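PDB 1JM1: rieske iron-sulfur protein soxF from Sulfolobus acidocaldarius, which carries a Rieske [2Fe-2S] cluster and probably passes electrons within an archaeal respiratory chain. Local coordinates for residues 30-34 and 45-51; 34-38 and 164-168; 97-101 and 193-197; 100-104 and 122-126; 127-133 and 142-148. One frame throughout, in Å; residues are numbered along the deposited sequence. Where two conformers were deposited one is given.

Contact 1 of 5, residues 30-34 and 45-51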
# COMPACT_ATOMS: atom_id res chain seq x y z
N CYS A 30 -0.09 -1.39 -16.46
CA CYS A 30 0.49 -1.09 -15.14
C CYS A 30 -0.60 -1.08 -14.08
O CYS A 30 -1.48 -0.27 -14.15
CB CYS A 30 1.22 0.24 -15.23
SG CYS A 30 2.01 0.70 -13.70
N ALA A 31 -0.51 -2.06 -13.12
CA ALA A 31 -1.53 -2.23 -12.08
C ALA A 31 -1.21 -1.56 -10.80
O ALA A 31 -1.91 -1.82 -9.78
CB ALA A 31 -1.73 -3.73 -11.84
N VAL A 32 -0.18 -0.71 -10.75
CA VAL A 32 0.27 -0.00 -9.55
C VAL A 32 0.12 1.48 -9.80
O VAL A 32 0.44 1.98 -10.88
CB VAL A 32 1.80 -0.35 -9.32
CG1 VAL A 32 2.40 0.37 -8.23
CG2 VAL A 32 1.90 -1.90 -9.07
N TYR A 33 -0.36 2.23 -8.77
CA TYR A 33 -0.66 3.64 -8.91
C TYR A 33 -0.17 4.35 -7.67
O TYR A 33 -0.72 4.15 -6.57
CB TYR A 33 -2.15 3.84 -9.13
CG TYR A 33 -2.62 5.17 -9.54
CD1 TYR A 33 -2.84 5.48 -10.88
CD2 TYR A 33 -2.82 6.20 -8.59
CE1 TYR A 33 -3.28 6.73 -11.28
CE2 TYR A 33 -3.28 7.44 -9.02
CZ TYR A 33 -3.48 7.66 -10.36
OH TYR A 33 -4.01 8.89 -10.81
N PHE A 34 0.86 5.18 -7.79
CA PHE A 34 1.50 5.81 -6.65
C PHE A 34 0.78 7.06 -6.22
O PHE A 34 0.19 7.77 -7.05
CB PHE A 34 2.97 6.14 -6.94
CG PHE A 34 3.82 4.88 -7.05
CD1 PHE A 34 4.02 4.30 -8.28
CD2 PHE A 34 4.38 4.33 -5.92
CE1 PHE A 34 4.81 3.15 -8.35
CE2 PHE A 34 5.17 3.17 -5.99
CZ PHE A 34 5.39 2.59 -7.21
N PHE A 45 1.19 3.09 -2.60
CA PHE A 45 0.68 2.69 -3.91
C PHE A 45 -0.63 1.96 -3.77
O PHE A 45 -0.81 1.15 -2.86
CB PHE A 45 1.71 1.86 -4.69
CG PHE A 45 2.09 0.55 -4.08
CD1 PHE A 45 1.47 -0.62 -4.44
CD2 PHE A 45 3.06 0.48 -3.09
CE1 PHE A 45 1.77 -1.80 -3.83
CE2 PHE A 45 3.35 -0.72 -2.46
CZ PHE A 45 2.73 -1.87 -2.84
N LEU A 46 -1.51 2.20 -4.74
CA LEU A 46 -2.64 1.34 -5.03
C LEU A 46 -2.17 0.21 -5.89
O LEU A 46 -1.29 0.38 -6.73
CB LEU A 46 -3.77 2.06 -5.86
CG LEU A 46 -4.41 3.29 -5.45
CD1 LEU A 46 -5.51 3.74 -6.46
CD2 LEU A 46 -5.13 3.14 -4.11
N VAL A 47 -2.80 -0.95 -5.72
CA VAL A 47 -2.55 -2.09 -6.61
C VAL A 47 -3.86 -2.81 -6.84
O VAL A 47 -4.61 -3.07 -5.88
CB VAL A 47 -1.47 -3.01 -6.06
CG1 VAL A 47 -1.77 -3.57 -4.67
CG2 VAL A 47 -1.15 -4.14 -7.07
N ASP A 48 -4.14 -3.12 -8.10
CA ASP A 48 -5.25 -4.00 -8.45
C ASP A 48 -4.70 -5.39 -8.43
O ASP A 48 -3.96 -5.82 -9.34
CB ASP A 48 -5.89 -3.63 -9.76
CG ASP A 48 -7.09 -4.53 -10.06
OD1 ASP A 48 -7.12 -5.69 -9.71
OD2 ASP A 48 -7.99 -4.05 -10.82
N LEU A 49 -5.00 -6.16 -7.35
CA LEU A 49 -4.40 -7.47 -7.19
C LEU A 49 -4.90 -8.46 -8.21
O LEU A 49 -4.15 -9.44 -8.49
CB LEU A 49 -4.53 -8.00 -5.79
CG LEU A 49 -3.68 -7.31 -4.71
CD1 LEU A 49 -3.91 -7.92 -3.34
CD2 LEU A 49 -2.18 -7.41 -5.00
N GLN A 50 -6.07 -8.29 -8.78
CA GLN A 50 -6.53 -9.19 -9.85
C GLN A 50 -5.81 -8.90 -11.14
O GLN A 50 -5.39 -9.83 -11.84
CB GLN A 50 -8.07 -9.07 -9.97
CG GLN A 50 -8.61 -9.95 -11.11
CD GLN A 50 -10.16 -9.94 -11.08
OE1 GLN A 50 -10.65 -11.02 -11.17
NE2 GLN A 50 -10.78 -8.83 -11.12
N ALA A 51 -5.65 -7.61 -11.51
CA ALA A 51 -4.86 -7.32 -12.68
C ALA A 51 -3.43 -7.83 -12.54
O ALA A 51 -2.85 -8.36 -13.49
CB ALA A 51 -4.89 -5.80 -12.96
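Val32 to Phe34 and Phe45 to Asp48 pair as antiparallel strands, with axes 4.3 Å apart and N-to-C directions at 164°. Tyr33 and Leu46 form the hydrogen-bonded pair. Tyr33 N donates to Leu46 O at 2.9 Å, and Leu46 N donates to Tyr33 O at 2.8 Å. Val32-Val47 and Phe34-Phe45 are the non-hydrogen-bonded pairs. A third bond, Asp48 N to Ala31 O at 3.1 Å, closes the ladder where the second strand ends. Asp48 becomes the N-cap of the following helix. Its OD1 takes Ala51 N from above the carboxylate plane and Gln50 N through a weak bond, and Thr86 OG1 also bonds to it. Phe34, Phe45, Val32 and Val47 share one face of the hairpin. CB of Phe45 lies over the face of the Phe34 ring, 4.2 Å from its centroid, a CH-pi contact. Phe45 CG lies between its backbone N and carbonyl carbon (chi1 64°), which brings CD1 to 4.0 Å from Val32 CG1. On the other face Tyr33 CB meets Leu46 CB. Ala31 CB touches Ala51 CB at 3.9 Å. Strand 43-48 is the middle strand of its sheet, with strand 87-91 on its far side. Helix 18-28 packs against Tyr33, Leu46 and Ala51.

Contact 2 of 5, residues 34-38 and 164-168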
# COMPACT_ATOMS: atom_id res chain seq x y z
N PHE A 34 0.86 5.18 -7.79
CA PHE A 34 1.50 5.81 -6.65
C PHE A 34 0.78 7.06 -6.22
O PHE A 34 0.19 7.77 -7.05
CB PHE A 34 2.97 6.14 -6.94
CG PHE A 34 3.82 4.88 -7.05
CD1 PHE A 34 4.02 4.30 -8.28
CD2 PHE A 34 4.38 4.33 -5.92
CE1 PHE A 34 4.81 3.15 -8.35
CE2 PHE A 34 5.17 3.17 -5.99
CZ PHE A 34 5.39 2.59 -7.21
N PHE A 35 0.86 7.34 -4.92
CA PHE A 35 0.30 8.54 -4.32
C PHE A 35 1.04 8.77 -2.99
O PHE A 35 1.91 7.96 -2.63
CB PHE A 35 -1.24 8.41 -4.12
CG PHE A 35 -1.69 7.35 -3.18
CD1 PHE A 35 -2.09 7.64 -1.88
CD2 PHE A 35 -1.75 6.02 -3.57
CE1 PHE A 35 -2.58 6.68 -1.03
CE2 PHE A 35 -2.23 5.04 -2.71
CZ PHE A 35 -2.65 5.36 -1.45
N ALA A 36 0.73 9.84 -2.30
CA ALA A 36 1.27 10.10 -0.97
C ALA A 36 0.12 10.25 -0.00
O ALA A 36 -0.92 10.83 -0.35
CB ALA A 36 2.10 11.37 -0.93
N TYR A 37 0.28 9.71 1.21
CA TYR A 37 -0.81 9.75 2.18
C TYR A 37 -0.31 9.27 3.54
O TYR A 37 0.44 8.29 3.58
CB TYR A 37 -1.93 8.76 1.77
CG TYR A 37 -3.09 8.72 2.74
CD1 TYR A 37 -4.09 9.69 2.71
CD2 TYR A 37 -3.17 7.71 3.71
CE1 TYR A 37 -5.13 9.67 3.62
CE2 TYR A 37 -4.21 7.71 4.62
CZ TYR A 37 -5.19 8.70 4.56
OH TYR A 37 -6.19 8.64 5.50
N PRO A 38 -0.79 9.86 4.64
CA PRO A 38 -1.63 11.06 4.72
C PRO A 38 -0.93 12.36 4.50
O PRO A 38 -1.61 13.38 4.38
CB PRO A 38 -2.24 10.96 6.14
CG PRO A 38 -1.13 10.25 6.93
CD PRO A 38 -0.61 9.23 5.98
N ALA A 164 -8.27 7.33 0.23
CA ALA A 164 -7.50 6.80 1.33
C ALA A 164 -8.05 7.41 2.62
O ALA A 164 -8.26 8.61 2.69
CB ALA A 164 -6.02 7.15 1.16
N VAL A 165 -8.29 6.55 3.61
CA VAL A 165 -8.98 6.96 4.85
C VAL A 165 -8.29 6.54 6.12
O VAL A 165 -8.73 6.94 7.21
CB VAL A 165 -10.46 6.51 4.84
CG1 VAL A 165 -11.19 7.16 3.68
CG2 VAL A 165 -10.59 4.99 4.83
N GLY A 166 -7.23 5.72 6.06
CA GLY A 166 -6.49 5.40 7.26
C GLY A 166 -5.36 4.44 6.92
O GLY A 166 -5.11 4.16 5.77
N THR A 167 -4.68 3.96 7.96
CA THR A 167 -3.71 2.88 7.82
C THR A 167 -3.93 1.89 8.93
O THR A 167 -4.49 2.24 9.97
CB THR A 167 -2.24 3.35 7.79
OG1 THR A 167 -1.85 3.83 9.07
CG2 THR A 167 -2.03 4.45 6.76
N ASN A 168 -3.46 0.66 8.75
CA ASN A 168 -3.58 -0.35 9.79
C ASN A 168 -2.43 -0.32 10.78
O ASN A 168 -2.48 -1.02 11.80
CB ASN A 168 -3.75 -1.76 9.24
CG ASN A 168 -2.53 -2.28 8.50
OD1 ASN A 168 -1.62 -1.48 8.16
ND2 ASN A 168 -2.51 -3.56 8.20
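The methyl of Ala164 sits almost squarely on the Tyr37 ring. Ala164 CB is 3.5 Å from the centroid of the Tyr37 ring and only 9° off the normal, a close CH-pi contact. Pro38 CB lies over the opposite face of the same ring, so the aromatic is held between a methyl and a proline. The peptide bond before Pro38 is cis. Tyr37 extends toward strand 161-167 because its CG is anti to the backbone N (chi1 179°). At the ring edge stands Thr167 CG2, 4.5 Å from Tyr37 CE2. The hydroxyl arrives beside the peptide between Val165 and Gly166, and Tyr37 OH is 3.1 Å from Gly166 N. The angle there is too poor for a hydrogen bond. Val165 and Gly166 sit together opposite Ile152 as a classic beta bulge in the antiparallel sheet of strands 13-17, 161-167 and 151-155. Phe35 CE1 touches Ala164 CB at 4.1 Å. A leucine in place of Tyr37 would probably cost Ala164 its aromatic face and leave Pro11 O without the hydroxyl that it binds. The contact joins two sheets by CH-pi packing, while the buried phenol finds its hydrogen bond at Pro11 O, outside the two segments.

Contact 3 of 5, residues 97-101 and 193-197. With FES (Fe2/s2 (inorganic) cluster), chain C.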
# COMPACT_ATOMS: atom_id res chain seq x y z
N LEU A 97 14.39 -1.05 7.12
CA LEU A 97 15.31 0.08 7.23
C LEU A 97 14.95 1.19 6.31
O LEU A 97 15.78 2.06 5.99
CB LEU A 97 16.77 -0.37 7.06
CG LEU A 97 17.76 0.17 8.08
CD1 LEU A 97 17.42 -0.30 9.52
CD2 LEU A 97 19.15 -0.22 7.66
N GLY A 98 13.67 1.33 5.89
CA GLY A 98 13.22 2.55 5.28
C GLY A 98 13.58 2.74 3.84
O GLY A 98 13.40 3.87 3.31
N CYS A 99 14.07 1.71 3.13
CA CYS A 99 14.18 1.88 1.69
C CYS A 99 12.81 2.02 1.05
O CYS A 99 11.83 1.47 1.53
CB CYS A 99 14.92 0.67 1.07
SG CYS A 99 16.71 0.86 1.38
N GLN A 100 12.76 2.74 -0.05
CA GLN A 100 11.54 2.86 -0.83
C GLN A 100 11.40 1.62 -1.69
O GLN A 100 12.35 1.18 -2.35
CB GLN A 100 11.57 4.15 -1.65
CG GLN A 100 10.27 4.42 -2.33
CD GLN A 100 10.12 5.82 -2.85
OE1 GLN A 100 11.03 6.64 -2.81
NE2 GLN A 100 8.93 6.14 -3.32
N LEU A 101 10.22 1.04 -1.72
CA LEU A 101 10.01 -0.26 -2.34
C LEU A 101 9.70 -0.10 -3.83
O LEU A 101 8.81 0.68 -4.21
CB LEU A 101 8.86 -0.99 -1.64
CG LEU A 101 9.16 -1.38 -0.21
CD1 LEU A 101 7.87 -1.74 0.53
CD2 LEU A 101 10.16 -2.53 -0.10
N TYR A 193 11.16 11.06 0.38
CA TYR A 193 10.81 10.16 -0.70
C TYR A 193 9.93 10.90 -1.73
O TYR A 193 8.98 11.66 -1.32
CB TYR A 193 9.99 8.97 -0.21
CG TYR A 193 10.61 8.22 0.95
CD1 TYR A 193 10.21 8.47 2.24
CD2 TYR A 193 11.59 7.28 0.74
CE1 TYR A 193 10.76 7.77 3.30
CE2 TYR A 193 12.17 6.55 1.80
CZ TYR A 193 11.75 6.81 3.07
OH TYR A 193 12.27 6.19 4.18
N SER A 194 10.28 10.66 -2.91
CA SER A 194 9.37 11.06 -4.05
C SER A 194 8.32 9.97 -4.42
O SER A 194 8.38 8.86 -4.15
CB SER A 194 10.13 11.50 -5.26
OG SER A 194 11.20 10.61 -5.44
N VAL A 195 7.37 10.40 -5.16
CA VAL A 195 6.19 9.70 -5.61
C VAL A 195 6.41 9.53 -7.10
O VAL A 195 6.49 10.52 -7.86
CB VAL A 195 4.87 10.46 -5.36
CG1 VAL A 195 3.68 9.70 -5.91
CG2 VAL A 195 4.67 10.67 -3.82
N PRO A 196 6.56 8.30 -7.57
CA PRO A 196 6.70 8.05 -9.04
C PRO A 196 5.53 8.57 -9.87
O PRO A 196 4.39 8.57 -9.34
CB PRO A 196 6.74 6.52 -9.14
CG PRO A 196 7.33 6.18 -7.77
CD PRO A 196 6.68 7.10 -6.74
N ASN A 197 5.83 9.03 -11.08
CA ASN A 197 4.73 9.40 -12.01
C ASN A 197 4.01 8.14 -12.48
O ASN A 197 4.55 7.10 -12.68
CB ASN A 197 5.26 10.20 -13.21
CG ASN A 197 5.84 11.58 -12.83
OD1 ASN A 197 5.36 12.30 -11.95
ND2 ASN A 197 6.88 11.90 -13.60
FE1 FES C . 14.01 -3.07 2.95
FE2 FES C . 16.13 -3.54 4.58
S1 FES C . 14.93 -5.08 3.45
S2 FES C . 15.28 -1.53 4.01
O HOH W 1 12.76 9.07 -3.54
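Gln100 NE2 is gripped by two acceptors, Ser194 O across the contact and Asp92 OD2 outside it. Gln100 NE2 gives a nearly straight bond of 2.9 Å to Ser194 O, which it meets nearly along the C=O axis and in its own amide plane. Together the two acceptors fix the rotation of the amide. The Gln100 amide stands nearly upright to the Tyr193 ring, with planes 85° apart, and Gln100 OE1 lies 3.6 Å from Tyr193 CB. The two side chains run alongside each other, pointing opposite ways. Tyr193 CG is anti to its carbonyl carbon (chi1 -53°), and from there the ring extends along the Gln100 side chain. In the modelled conformer Tyr193 OH donates to Gly98 O at 2.7 Å, in the carbonyl plane and on a lone pair. The ring meets that oxygen with its edge. Residues 97-101 belong to a cluster-binding loop of the Rieske domain. On the cluster side of this loop, Leu97 N comes within 3.3 Å of bridging sulfur S2, and Cys99 forms a disulfide with Cys126. Residues 193-197 are part of the long segment between strands 161-167 and 202-203, and they meet the loop at Gly98 and Gln100, at the protein surface. Gly98 has a positive phi of 79°, a backbone shape that favours glycine. A water bridges the two segments: it donates to Gln100 OE1 at 3.1 Å and accepts from Ser194 N at 3.0 Å.

Contact 4 of 5, residues 100-104 and 122-126. With FES (Fe2/s2 (inorganic) cluster), chain C.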
# COMPACT_ATOMS: atom_id res chain seq x y z
N GLN A 100 12.76 2.74 -0.05
CA GLN A 100 11.54 2.86 -0.83
C GLN A 100 11.40 1.62 -1.69
O GLN A 100 12.35 1.18 -2.35
CB GLN A 100 11.57 4.15 -1.65
CG GLN A 100 10.27 4.42 -2.33
CD GLN A 100 10.12 5.82 -2.85
OE1 GLN A 100 11.03 6.64 -2.81
NE2 GLN A 100 8.93 6.14 -3.32
N LEU A 101 10.22 1.04 -1.72
CA LEU A 101 10.01 -0.26 -2.34
C LEU A 101 9.70 -0.10 -3.83
O LEU A 101 8.81 0.68 -4.21
CB LEU A 101 8.86 -0.99 -1.64
CG LEU A 101 9.16 -1.38 -0.21
CD1 LEU A 101 7.87 -1.74 0.53
CD2 LEU A 101 10.16 -2.53 -0.10
N PRO A 102 10.37 -0.87 -4.68
CA PRO A 102 10.19 -0.72 -6.15
C PRO A 102 8.99 -1.52 -6.66
O PRO A 102 9.12 -2.46 -7.45
CB PRO A 102 11.54 -1.22 -6.73
CG PRO A 102 11.95 -2.28 -5.73
CD PRO A 102 11.52 -1.74 -4.36
N ALA A 103 7.80 -1.12 -6.20
CA ALA A 103 6.59 -1.79 -6.60
C ALA A 103 6.28 -1.63 -8.08
O ALA A 103 5.49 -2.39 -8.63
CB ALA A 103 5.41 -1.28 -5.78
N GLN A 104 6.93 -0.67 -8.73
CA GLN A 104 6.74 -0.44 -10.17
C GLN A 104 7.57 -1.37 -11.05
O GLN A 104 7.36 -1.42 -12.23
CB GLN A 104 7.08 1.04 -10.56
CG GLN A 104 8.55 1.44 -10.44
CD GLN A 104 9.12 1.73 -9.15
OE1 GLN A 104 8.62 1.50 -8.09
NE2 GLN A 104 10.41 2.14 -9.10
N LEU A 122 6.29 -8.42 -2.82
CA LEU A 122 7.06 -7.20 -3.00
C LEU A 122 8.42 -7.35 -2.27
O LEU A 122 8.44 -7.48 -1.02
CB LEU A 122 6.28 -6.02 -2.48
CG LEU A 122 6.94 -4.65 -2.61
CD1 LEU A 122 7.43 -4.36 -4.03
CD2 LEU A 122 5.93 -3.57 -2.17
N HIS A 123 9.50 -7.38 -3.03
CA HIS A 123 10.84 -7.70 -2.56
C HIS A 123 11.70 -6.43 -2.52
O HIS A 123 11.91 -5.78 -3.57
CB HIS A 123 11.40 -8.78 -3.52
CG HIS A 123 12.77 -9.27 -3.23
ND1 HIS A 123 13.12 -10.53 -3.70
CD2 HIS A 123 13.86 -8.78 -2.62
CE1 HIS A 123 14.38 -10.70 -3.36
NE2 HIS A 123 14.90 -9.68 -2.69
N CYS A 124 12.19 -6.09 -1.35
CA CYS A 124 12.98 -4.89 -1.15
C CYS A 124 14.41 -5.12 -1.58
O CYS A 124 15.05 -6.10 -1.18
CB CYS A 124 12.99 -4.53 0.35
SG CYS A 124 13.88 -2.94 0.62
N PRO A 125 15.01 -4.21 -2.38
CA PRO A 125 16.39 -4.41 -2.83
C PRO A 125 17.41 -4.22 -1.73
O PRO A 125 18.56 -4.68 -1.92
CB PRO A 125 16.55 -3.31 -3.90
CG PRO A 125 15.59 -2.22 -3.45
CD PRO A 125 14.38 -3.00 -2.91
N CYS A 126 17.13 -3.53 -0.65
CA CYS A 126 18.20 -3.19 0.27
C CYS A 126 18.69 -4.39 1.06
O CYS A 126 19.89 -4.65 1.08
CB CYS A 126 17.76 -2.02 1.17
SG CYS A 126 17.57 -0.52 0.15
FE1 FES C . 14.01 -3.07 2.95
FE2 FES C . 16.13 -3.54 4.58
S1 FES C . 14.93 -5.08 3.45
S2 FES C . 15.28 -1.53 4.01
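Leu101 CD2 presses on Cys124 CB at 3.5 Å, tighter than usual for two carbons. Cys124 is a ligand of the Rieske cluster: its SG binds iron FE1 at 2.3 Å, and Cys94 binds the same iron. With SG anti to the backbone N (chi1 -176°), the sulfur points to the metal while CB stays against the leucine. Cys126 N also donates to Cys124 SG, a long but straight bond of 3.5 Å, which is likely to influence the charge on the thiolate. The other methyl of Leu101, CD1, meets Leu122 CD2 at 3.8 Å. The second branch of Leu122 runs on to Ala103, with CD1 3.7 Å from Ala103 CA. Phe45 from strand 43-48 packs against both Ala103 and Leu122. Pro102 is the centre of an inverse gamma turn, where Ala103 N makes a weak bond to Leu101 O. This turn aims the Pro102 ring at the second cluster-binding loop. An alanine in place of Pro102 would probably open a gap beside Pro125 and give the turn more freedom to move. The two proline rings meet through their CD atoms, Pro102 CD and Pro125 CD, only 3.4 Å apart.

Contact 5 of 5, residues 127-133 and 142-148. With FES (Fe2/s2 (inorganic) cluster), chain C.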
# COMPACT_ATOMS: atom_id res chain seq x y z
N HIS A 127 17.78 -5.16 1.67
CA HIS A 127 18.17 -6.33 2.47
C HIS A 127 17.27 -7.53 2.20
O HIS A 127 17.36 -8.52 2.91
CB HIS A 127 18.33 -6.09 3.99
CG HIS A 127 18.98 -4.77 4.29
ND1 HIS A 127 18.21 -3.62 4.42
CD2 HIS A 127 20.27 -4.44 4.39
CE1 HIS A 127 19.07 -2.64 4.61
NE2 HIS A 127 20.31 -3.09 4.60
N GLY A 128 16.44 -7.51 1.16
CA GLY A 128 15.72 -8.70 0.73
C GLY A 128 14.47 -9.03 1.53
O GLY A 128 13.96 -10.18 1.43
N SER A 129 13.88 -8.10 2.26
CA SER A 129 12.56 -8.33 2.83
C SER A 129 11.55 -8.56 1.72
O SER A 129 11.54 -7.85 0.72
CB SER A 129 12.11 -7.16 3.69
OG SER A 129 12.93 -6.98 4.79
N ILE A 130 10.69 -9.57 1.92
CA ILE A 130 9.62 -9.87 0.97
C ILE A 130 8.29 -9.82 1.71
O ILE A 130 8.10 -10.55 2.68
CB ILE A 130 9.80 -11.20 0.24
CG1 ILE A 130 11.20 -11.26 -0.46
CG2 ILE A 130 8.67 -11.44 -0.74
CD1 ILE A 130 11.46 -12.56 -1.20
N TYR A 131 7.40 -8.99 1.20
CA TYR A 131 6.05 -8.80 1.74
C TYR A 131 5.03 -9.45 0.84
O TYR A 131 4.99 -9.19 -0.36
CB TYR A 131 5.75 -7.33 1.86
CG TYR A 131 6.75 -6.53 2.69
CD1 TYR A 131 7.73 -5.76 2.07
CD2 TYR A 131 6.70 -6.56 4.07
CE1 TYR A 131 8.63 -5.04 2.84
CE2 TYR A 131 7.57 -5.81 4.84
CZ TYR A 131 8.53 -5.04 4.21
OH TYR A 131 9.35 -4.27 5.00
N ALA A 132 4.18 -10.33 1.42
CA ALA A 132 3.18 -11.05 0.67
C ALA A 132 1.91 -10.21 0.67
O ALA A 132 1.11 -10.25 1.61
CB ALA A 132 2.97 -12.41 1.28
N LEU A 133 1.71 -9.39 -0.38
CA LEU A 133 0.61 -8.44 -0.40
C LEU A 133 -0.75 -9.12 -0.31
O LEU A 133 -1.66 -8.61 0.36
CB LEU A 133 0.68 -7.57 -1.65
CG LEU A 133 1.99 -6.81 -1.86
CD1 LEU A 133 1.83 -5.86 -3.06
CD2 LEU A 133 2.42 -6.02 -0.61
N GLY A 142 13.45 -12.47 4.62
CA GLY A 142 14.24 -11.30 4.91
C GLY A 142 13.96 -10.74 6.27
O GLY A 142 13.23 -11.32 7.08
N PRO A 143 14.59 -9.62 6.58
CA PRO A 143 14.70 -9.16 7.96
C PRO A 143 13.60 -8.25 8.48
O PRO A 143 13.60 -7.92 9.68
CB PRO A 143 16.08 -8.43 7.97
CG PRO A 143 16.17 -7.86 6.60
CD PRO A 143 15.59 -8.94 5.72
N ALA A 144 12.65 -7.80 7.69
CA ALA A 144 11.65 -6.87 8.15
C ALA A 144 10.93 -7.46 9.34
O ALA A 144 10.54 -8.64 9.32
CB ALA A 144 10.64 -6.54 7.06
N PRO A 145 10.72 -6.69 10.39
CA PRO A 145 10.21 -7.27 11.64
C PRO A 145 8.71 -7.26 11.78
O PRO A 145 8.20 -7.76 12.80
CB PRO A 145 10.87 -6.37 12.71
CG PRO A 145 10.87 -5.02 12.04
CD PRO A 145 11.29 -5.34 10.63
N ARG A 146 7.98 -6.74 10.82
CA ARG A 146 6.54 -6.62 10.90
C ARG A 146 6.00 -6.42 9.49
O ARG A 146 6.76 -6.09 8.57
CB ARG A 146 6.14 -5.46 11.80
CG ARG A 146 6.62 -4.09 11.32
CD ARG A 146 6.38 -3.05 12.37
NE ARG A 146 6.77 -1.67 11.98
CZ ARG A 146 5.98 -0.77 11.48
NH1 ARG A 146 4.73 -1.02 11.16
NH2 ARG A 146 6.48 0.46 11.27
N PRO A 147 4.70 -6.61 9.31
CA PRO A 147 4.10 -6.52 7.96
C PRO A 147 4.15 -5.11 7.38
O PRO A 147 4.13 -4.09 8.08
CB PRO A 147 2.66 -6.98 8.17
CG PRO A 147 2.72 -7.86 9.39
CD PRO A 147 3.71 -7.14 10.28
N LEU A 148 4.11 -5.05 6.05
CA LEU A 148 4.03 -3.78 5.36
C LEU A 148 2.69 -3.11 5.65
O LEU A 148 1.64 -3.74 5.45
CB LEU A 148 4.17 -4.01 3.85
CG LEU A 148 4.27 -2.74 3.01
CD1 LEU A 148 5.55 -1.97 3.33
CD2 LEU A 148 4.26 -3.11 1.53
FE1 FES C . 14.01 -3.07 2.95
FE2 FES C . 16.13 -3.54 4.58
S1 FES C . 14.93 -5.08 3.45
S2 FES C . 15.28 -1.53 4.01
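Leu148 lies roughly perpendicular to Tyr131 at the apolar centre. Leu148 CB lies over one face of the Tyr131 ring, offset toward the rim, and makes a CH-pi contact 3.9 Å from the centroid. Beside it, Leu133 CD2 touches Leu148 CD2 at 4.1 Å. Phe90 of strand 87-91 packs on both leucines, and Leu101 also leans on Leu148. The edge of the tyrosine faces Arg146 O, nearly in the ring plane. At the far end of the ring, Ala144 CB is 3.3 Å from Tyr131 OH. That hydroxyl is hydrogen-bonded to Val95 N, next to the cluster ligands Cys94 and His96. Ala144 CB is equally near Ser129 OG, so the methyl touches two hydroxyl oxygens. Ser129 OG is anti to its carbonyl carbon (chi1 -63°), which places it 3.1 Å from bridging sulfur S1. It also accepts a weak bond from Ala144 N at 3.0 Å. Pro143 packs against His127, with Pro143 CD 3.3 Å from His127 O. Gly142 passes so close to Gly128 and Ser129 that a CB there would clash. His127 ND1 binds iron FE2 at 2.1 Å, and His96 binds the same iron. The segment 142-148 thus flanks a cluster-binding loop as the proline-rich loop of Rieske proteins does, beside the two histidine ligands.

In the fold
Contacts 1 and 2 are buried. Contacts 4 and 5 are partly buried, and contact 3 is a surface contact. Contacts 1 and 2 share Phe34 and strand 32-36, but one is a backbone ladder and the other side-chain packing between sheets. Contacts 3, 4 and 5 gather round the cluster. The Cys99-Cys126 disulfide joins a segment of contact 3 to one of contact 4. Strands 121-123 and 130-132, neighbours in one sheet, link contacts 4 and 5. Polar bonds and a water dominate contact 3, carbon packing contact 4, and contact 5 mixes both. Phe45 of contact 1 reaches Leu122 and Leu133, tying the hairpin to the cluster-binding part.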